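Local coordinates for protein CDP-4-keto-6-deoxy-D-glucose-3-dehydrase (Yersinia pseudotuberculosis, PDB 3BB8) that probably serves as a pyridoxal-phosphate-dependent dehydrase acting at C3 of CDP-4-keto-6-deoxy-D-glucose, a sugar nucleotide used in lipopolysaccharide biosynthesis, at residues 174-177 against 178-182; 289-292 against 293-297; 378-381 against 382-385. The protein carries 1 engineered substitution. All coordinates share one frame; numbering follows the deposited sequence.

Interaction 1: residues 174-177 against 178-182; sequences LAEV and RRVAD
Glu-176 and Arg-179, one turn apart, run side by side from the helix and meet in a salt bridge, with Glu-176 OE1 2.6 Å from Arg-179 NH1. The other carboxylate oxygen, OE2, is almost as close to the same nitrogen. Both oxygens therefore lie close to NH1; the carboxylate and guanidinium planes are 66° apart. Glu-176 sets out with CG anti to the backbone N and then bends at chi2 (56°), which turns its carboxylate toward the arginine one turn further on. The second guanidinium nitrogen, Arg-179 NH2, forms a salt bridge with Glu-152, so two acids share this charge. Around the helix, Arg-178 reaches one turn on to Asp-182: its NE donates to Asp-182 OD1 (3.0 Å) on the syn side of the carboxylate and within the guanidinium plane, while NH2 pairs with Asp-182 OD2, also at 3.0 Å. Beneath these ion pairs the main chain follows the alpha-helical i to i+4 pattern. Leu-174 O accepts from Arg-178 N (2.8 Å), Ala-175 O from Arg-179 N (3.0 Å) and Val-177 O from Ala-181 N (2.7 Å). Amides of the first turn find acceptors outside this stretch: Asp-173 OD1 takes Glu-176 N, and the Tyr-200 hydroxyl takes Ala-175 N. Helix 174-184 is the crossover of a beta-alpha-beta unit between parallel strands 159-165 and 187-191. Val-177 and Arg-178 touch Leu-188 of strand 187-191, and Leu-174 packs on the loop residues His-166 and Phe-208.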
loop_
_atom_site.group_PDB
_atom_site.type_symbol
_atom_site.label_atom_id
_atom_site.label_comp_id
_atom_site.label_asym_id
_atom_site.label_seq_id
_atom_site.Cartn_x
_atom_site.Cartn_y
_atom_site.Cartn_z
ATOM N N LEU A 174 23.474 -15.165 11.028
ATOM C CA LEU A 174 23.964 -13.854 10.617
ATOM C C LEU A 174 25.473 -13.829 10.395
ATOM O O LEU A 174 25.968 -13.208 9.444
ATOM C CB LEU A 174 23.564 -12.799 11.653
ATOM C CG LEU A 174 22.183 -12.172 11.427
ATOM C CD1 LEU A 174 21.747 -11.412 12.664
ATOM C CD2 LEU A 174 22.236 -11.249 10.218
ATOM N N ALA A 175 26.199 -14.513 11.273
ATOM C CA ALA A 175 27.648 -14.576 11.178
ATOM C C ALA A 175 28.079 -15.039 9.793
ATOM O O ALA A 175 28.885 -14.380 9.134
ATOM C CB ALA A 175 28.195 -15.517 12.238
ATOM N N GLU A 176 27.539 -16.171 9.346
ATOM C CA GLU A 176 27.897 -16.697 8.034
ATOM C C GLU A 176 27.344 -15.838 6.899
ATOM O O GLU A 176 28.047 -15.576 5.919
ATOM C CB GLU A 176 27.405 -18.140 7.881
ATOM C CG GLU A 176 27.703 -18.780 6.520
ATOM C CD GLU A 176 29.187 -18.771 6.151
ATOM O OE1 GLU A 176 30.024 -18.360 6.991
ATOM O OE2 GLU A 176 29.518 -19.180 5.013
ATOM N N VAL A 177 26.091 -15.400 7.027
ATOM C CA VAL A 177 25.469 -14.571 5.996
ATOM C C VAL A 177 26.267 -13.287 5.768
ATOM O O VAL A 177 26.661 -12.986 4.644
ATOM C CB VAL A 177 24.012 -14.209 6.366
ATOM C CG1 VAL A 177 23.430 -13.273 5.314
ATOM C CG2 VAL A 177 23.168 -15.474 6.457
ATOM N N ARG A 178 26.502 -12.529 6.832
ATOM C CA ARG A 178 27.276 -11.304 6.708
ATOM C C ARG A 178 28.654 -11.630 6.135
ATOM O O ARG A 178 29.122 -10.975 5.200
ATOM C CB ARG A 178 27.420 -10.621 8.068
ATOM C CG ARG A 178 26.260 -9.700 8.409
ATOM C CD ARG A 178 26.127 -8.612 7.351
ATOM N NE ARG A 178 27.366 -7.856 7.226
ATOM C CZ ARG A 178 27.838 -7.051 8.171
ATOM N NH1 ARG A 178 27.164 -6.891 9.306
ATOM N NH2 ARG A 178 28.997 -6.429 7.997
ATOM N N ARG A 179 29.296 -12.650 6.691
ATOM C CA ARG A 179 30.607 -13.051 6.218
ATOM C C ARG A 179 30.560 -13.178 4.697
ATOM O O ARG A 179 31.406 -12.631 3.989
ATOM C CB ARG A 179 31.001 -14.396 6.828
ATOM C CG ARG A 179 32.506 -14.650 6.881
ATOM C CD ARG A 179 32.818 -16.114 6.635
ATOM N NE ARG A 179 32.863 -16.408 5.206
ATOM C CZ ARG A 179 32.547 -17.582 4.673
ATOM N NH1 ARG A 179 32.153 -18.579 5.456
ATOM N NH2 ARG A 179 32.635 -17.766 3.359
ATOM N N VAL A 180 29.560 -13.896 4.195
ATOM C CA VAL A 180 29.424 -14.097 2.757
ATOM C C VAL A 180 29.034 -12.811 2.029
ATOM O O VAL A 180 29.470 -12.563 0.903
ATOM C CB VAL A 180 28.371 -15.168 2.442
ATOM C CG1 VAL A 180 28.397 -15.494 0.955
ATOM C CG2 VAL A 180 28.635 -16.411 3.269
ATOM N N ALA A 181 28.213 -11.994 2.678
ATOM C CA ALA A 181 27.771 -10.743 2.079
ATOM C C ALA A 181 28.941 -9.776 1.955
ATOM O O ALA A 181 29.191 -9.230 0.881
ATOM C CB ALA A 181 26.658 -10.119 2.922
ATOM N N ASP A 182 29.654 -9.571 3.060
ATOM C CA ASP A 182 30.794 -8.663 3.079
ATOM C C ASP A 182 31.897 -9.106 2.124
ATOM O O ASP A 182 32.590 -8.278 1.528
ATOM C CB ASP A 182 31.340 -8.549 4.500
ATOM C CG ASP A 182 30.273 -8.138 5.496
ATOM O OD1 ASP A 182 29.495 -7.215 5.178
ATOM O OD2 ASP A 182 30.212 -8.729 6.597
#

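Interaction 2: residues 289-292 against 293-297; sequences LKIT and DMQAA
From Thr-292 to Gln-295 the backbone turns from an extended conformation (phi/psi -100/165° at Thr-292) into the first turn of helix 293-323, where Ala-296 N donates to Thr-292 O over 3.1 Å. Thr-292 is the N-cap, and with Gln-295 it forms a capping box. Thr-292 OG1 accepts from Gln-295 N (3.2 Å) in a nearly straight bond, and in return Gln-295 OE1 accepts from Thr-292 N (2.9 Å). The same oxygen also takes the hydroxyl, Thr-292 OG1 to Gln-295 OE1 2.8 Å, so one amide oxygen is gripped twice: by the hydroxyl in its carbonyl plane on a lone pair, and by the backbone N from well above that plane. A chi1 of 68° places the threonine hydroxyl between its own N and carbonyl carbon, where it can both give and receive. The amide nitrogen NE2 of Gln-295 donates to the backbone oxygen of Glu-226, which fixes the rotation of the amide; Gln-295 CD lies 3.7 Å from Ile-291 CB. Asp-293 turns away and takes backbone amides of Gly-61, Phe-63 and Asn-64, tying this helix start to that of helix 62-75. The box lies at the dimer interface, where Gln-295 packs on Gln-295 of the second subunit, and the side chain of Gln-295 is about 10 Å from a bound pyridoxal phosphate. On the other flank of the threonine, the twice-bent Met-294 folds back so that its methyl CE rests 3.4 Å from Thr-292 CB.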
loop_
_atom_site.group_PDB
_atom_site.type_symbol
_atom_site.label_atom_id
_atom_site.label_comp_id
_atom_site.label_asym_id
_atom_site.label_seq_id
_atom_site.Cartn_x
_atom_site.Cartn_y
_atom_site.Cartn_z
ATOM N N LEU A 289 2.903 4.077 -1.387
ATOM C CA LEU A 289 2.703 3.212 -0.241
ATOM C C LEU A 289 2.814 3.820 1.155
ATOM O O LEU A 289 3.658 3.410 1.955
ATOM C CB LEU A 289 3.746 2.110 -0.436
ATOM C CG LEU A 289 3.648 1.375 -1.783
ATOM C CD1 LEU A 289 4.940 0.615 -2.064
ATOM C CD2 LEU A 289 2.458 0.433 -1.770
ATOM N N LYS A 290 1.967 4.805 1.445
ATOM C CA LYS A 290 1.963 5.436 2.771
ATOM C C LYS A 290 0.706 5.041 3.547
ATOM O O LYS A 290 -0.265 4.539 2.968
ATOM C CB LYS A 290 2.014 6.967 2.668
ATOM C CG LYS A 290 3.208 7.511 1.910
ATOM C CD LYS A 290 3.315 9.031 2.026
ATOM C CE LYS A 290 3.111 9.731 0.680
ATOM N NZ LYS A 290 1.736 9.561 0.112
ATOM N N ILE A 291 0.730 5.265 4.858
ATOM C CA ILE A 291 -0.422 4.938 5.684
ATOM C C ILE A 291 -1.024 6.191 6.298
ATOM O O ILE A 291 -0.611 7.314 5.982
ATOM C CB ILE A 291 -0.081 3.912 6.812
ATOM C CG1 ILE A 291 0.650 4.587 7.983
ATOM C CG2 ILE A 291 0.748 2.780 6.231
ATOM C CD1 ILE A 291 2.059 4.989 7.697
ATOM N N THR A 292 -2.020 5.992 7.152
ATOM C CA THR A 292 -2.707 7.097 7.806
ATOM C C THR A 292 -2.187 7.285 9.228
ATOM O O THR A 292 -1.530 6.398 9.777
ATOM C CB THR A 292 -4.222 6.829 7.882
ATOM O OG1 THR A 292 -4.465 5.741 8.782
ATOM C CG2 THR A 292 -4.770 6.484 6.507
ATOM N N ASP A 293 -2.483 8.433 9.834
ATOM C CA ASP A 293 -2.014 8.664 11.193
ATOM C C ASP A 293 -2.843 7.776 12.124
ATOM O O ASP A 293 -2.396 7.437 13.220
ATOM C CB ASP A 293 -2.134 10.150 11.568
ATOM C CG ASP A 293 -0.931 10.654 12.379
ATOM O OD1 ASP A 293 0.218 10.300 12.041
ATOM O OD2 ASP A 293 -1.132 11.418 13.349
ATOM N N MET A 294 -4.039 7.387 11.675
ATOM C CA MET A 294 -4.896 6.506 12.468
ATOM C C MET A 294 -4.124 5.222 12.756
ATOM O O MET A 294 -4.007 4.783 13.906
ATOM C CB MET A 294 -6.177 6.156 11.717
ATOM C CG MET A 294 -7.147 7.301 11.566
ATOM S SD MET A 294 -6.752 8.483 10.245
ATOM C CE MET A 294 -7.413 7.617 8.821
ATOM N N GLN A 295 -3.600 4.622 11.693
ATOM C CA GLN A 295 -2.808 3.412 11.818
ATOM C C GLN A 295 -1.594 3.727 12.682
ATOM O O GLN A 295 -1.242 2.964 13.581
ATOM C CB GLN A 295 -2.354 2.928 10.432
ATOM C CG GLN A 295 -3.466 2.342 9.573
ATOM C CD GLN A 295 -3.191 2.462 8.073
ATOM O OE1 GLN A 295 -3.510 3.474 7.444
ATOM N NE2 GLN A 295 -2.589 1.431 7.499
ATOM N N ALA A 296 -0.946 4.852 12.406
ATOM C CA ALA A 296 0.228 5.248 13.180
ATOM C C ALA A 296 -0.075 5.267 14.684
ATOM O O ALA A 296 0.746 4.841 15.494
ATOM C CB ALA A 296 0.711 6.628 12.733
ATOM N N ALA A 297 -1.256 5.760 15.043
ATOM C CA ALA A 297 -1.672 5.850 16.440
ATOM C C ALA A 297 -1.699 4.476 17.100
ATOM O O ALA A 297 -1.064 4.261 18.141
ATOM C CB ALA A 297 -3.058 6.496 16.531
#

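Interaction 3: residues 378-381 against 382-385; sequences AGNL and TRQP
Asn-380 extends its CG away from its own N (chi1 -178°), and a chi1 of 61° turns OG1 of Thr-382 toward the asparagine; the two torsions bring the side chains together, with Asn-380 CG 3.3 Å from Thr-382 OG1. The extended chain of Arg-383 crosses obliquely over a face of the same amide, CG of Arg-383 lying 3.9 Å from Asn-380 CG, and the guanidinium is turned almost perpendicular to the amide. The main chain here coils into a short 3-10 turn. Arg-383 N donates to Asn-380 O (2.8 Å) and Gln-384 N to Leu-381 O (2.9 Å), each three residues on. Ahead of it, Gly-379 has positive phi and redirects the chain after Ala-378. The turn also brings Gln-384 back to Ala-378, CG of Gln-384 lying 4.0 Å from Ala-378 CB. The guanidinium of Arg-383 has its main partner elsewhere: NE makes a salt bridge with Asp-402, and NH1 hydrogen-bonds Ser-271 OG of the second subunit. Tyr-282 of that subunit packs on Ala-378, and its Tyr-280 on Gln-384, so the turn forms part of the dimer interface. Ala-378 directly follows Phe-377 of the cofactor pocket and lies about 7 Å, side chain to side chain, from Phe-120. Within its own chain the turn leads toward strand 393-394, while Asn-380 packs against Thr-401, Asp-402 and Met-405 of helix 399-407.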
loop_
_atom_site.group_PDB
_atom_site.type_symbol
_atom_site.label_atom_id
_atom_site.label_comp_id
_atom_site.label_asym_id
_atom_site.label_seq_id
_atom_site.Cartn_x
_atom_site.Cartn_y
_atom_site.Cartn_z
ATOM N N ALA A 378 4.288 -20.606 2.528
ATOM C CA ALA A 378 4.372 -21.310 1.248
ATOM C C ALA A 378 5.006 -22.711 1.242
ATOM O O ALA A 378 4.934 -23.421 0.235
ATOM C CB ALA A 378 5.082 -20.412 0.224
ATOM N N GLY A 379 5.617 -23.113 2.353
ATOM C CA GLY A 379 6.252 -24.421 2.401
ATOM C C GLY A 379 7.459 -24.436 1.483
ATOM O O GLY A 379 8.597 -24.339 1.934
ATOM N N ASN A 380 7.212 -24.587 0.187
ATOM C CA ASN A 380 8.280 -24.567 -0.803
ATOM C C ASN A 380 7.784 -23.699 -1.954
ATOM O O ASN A 380 6.979 -24.143 -2.779
ATOM C CB ASN A 380 8.603 -25.970 -1.314
ATOM C CG ASN A 380 9.746 -25.974 -2.323
ATOM O OD1 ASN A 380 10.329 -27.022 -2.616
ATOM N ND2 ASN A 380 10.071 -24.802 -2.863
ATOM N N LEU A 381 8.270 -22.463 -1.992
ATOM C CA LEU A 381 7.869 -21.507 -3.013
ATOM C C LEU A 381 7.943 -22.046 -4.438
ATOM O O LEU A 381 7.022 -21.831 -5.220
ATOM C CB LEU A 381 8.700 -20.222 -2.885
ATOM C CG LEU A 381 8.258 -19.321 -1.728
ATOM C CD1 LEU A 381 9.315 -18.289 -1.428
ATOM C CD2 LEU A 381 6.925 -18.666 -2.078
ATOM N N THR A 382 9.014 -22.757 -4.771
ATOM C CA THR A 382 9.155 -23.295 -6.119
ATOM C C THR A 382 8.050 -24.266 -6.506
ATOM O O THR A 382 7.877 -24.551 -7.689
ATOM C CB THR A 382 10.505 -24.000 -6.322
ATOM O OG1 THR A 382 10.618 -25.105 -5.416
ATOM C CG2 THR A 382 11.644 -23.033 -6.090
ATOM N N ARG A 383 7.303 -24.771 -5.525
ATOM C CA ARG A 383 6.204 -25.695 -5.807
ATOM C C ARG A 383 4.840 -25.016 -5.749
ATOM O O ARG A 383 3.799 -25.676 -5.839
ATOM C CB ARG A 383 6.212 -26.873 -4.823
ATOM C CG ARG A 383 7.444 -27.749 -4.905
ATOM C CD ARG A 383 7.342 -28.924 -3.943
ATOM N NE ARG A 383 8.534 -29.758 -4.017
ATOM C CZ ARG A 383 8.775 -30.638 -4.982
ATOM N NH1 ARG A 383 7.894 -30.809 -5.960
ATOM N NH2 ARG A 383 9.908 -31.333 -4.979
ATOM N N GLN A 384 4.834 -23.703 -5.572
ATOM C CA GLN A 384 3.575 -22.976 -5.517
ATOM C C GLN A 384 3.127 -22.734 -6.940
ATOM O O GLN A 384 3.949 -22.488 -7.815
ATOM C CB GLN A 384 3.754 -21.642 -4.785
ATOM C CG GLN A 384 3.842 -21.783 -3.275
ATOM C CD GLN A 384 2.497 -22.038 -2.638
ATOM O OE1 GLN A 384 2.414 -22.545 -1.520
ATOM N NE2 GLN A 384 1.434 -21.666 -3.329
ATOM N N PRO A 385 1.815 -22.802 -7.196
ATOM C CA PRO A 385 1.315 -22.581 -8.549
ATOM C C PRO A 385 1.788 -21.318 -9.254
ATOM O O PRO A 385 2.031 -21.367 -10.457
ATOM C CB PRO A 385 -0.210 -22.630 -8.388
ATOM C CG PRO A 385 -0.452 -22.513 -6.942
ATOM C CD PRO A 385 0.724 -23.190 -6.295
#

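In the fold
All three contacts are local. Interaction 1, on a crossover helix, is partly buried with a charged outer side, and no other chain touches it; its chemistry is ion pairs over regular helical bonds. Interactions 2 and 3 are buried and both meet the second subunit, but no ion pair joins their two segments; charged side chains such as Asp-293 and Arg-383 find partners elsewhere. The bonds are instead a capping box at 289-297 and backbone 3-10 bonds at 378-385. Interactions 1 and 2 lie on opposite sides of the chain's centre. None shares a helix or strand with another, though the side chains of Gln-295 and Leu-381 each lie about 10 Å from a bound pyridoxal phosphate.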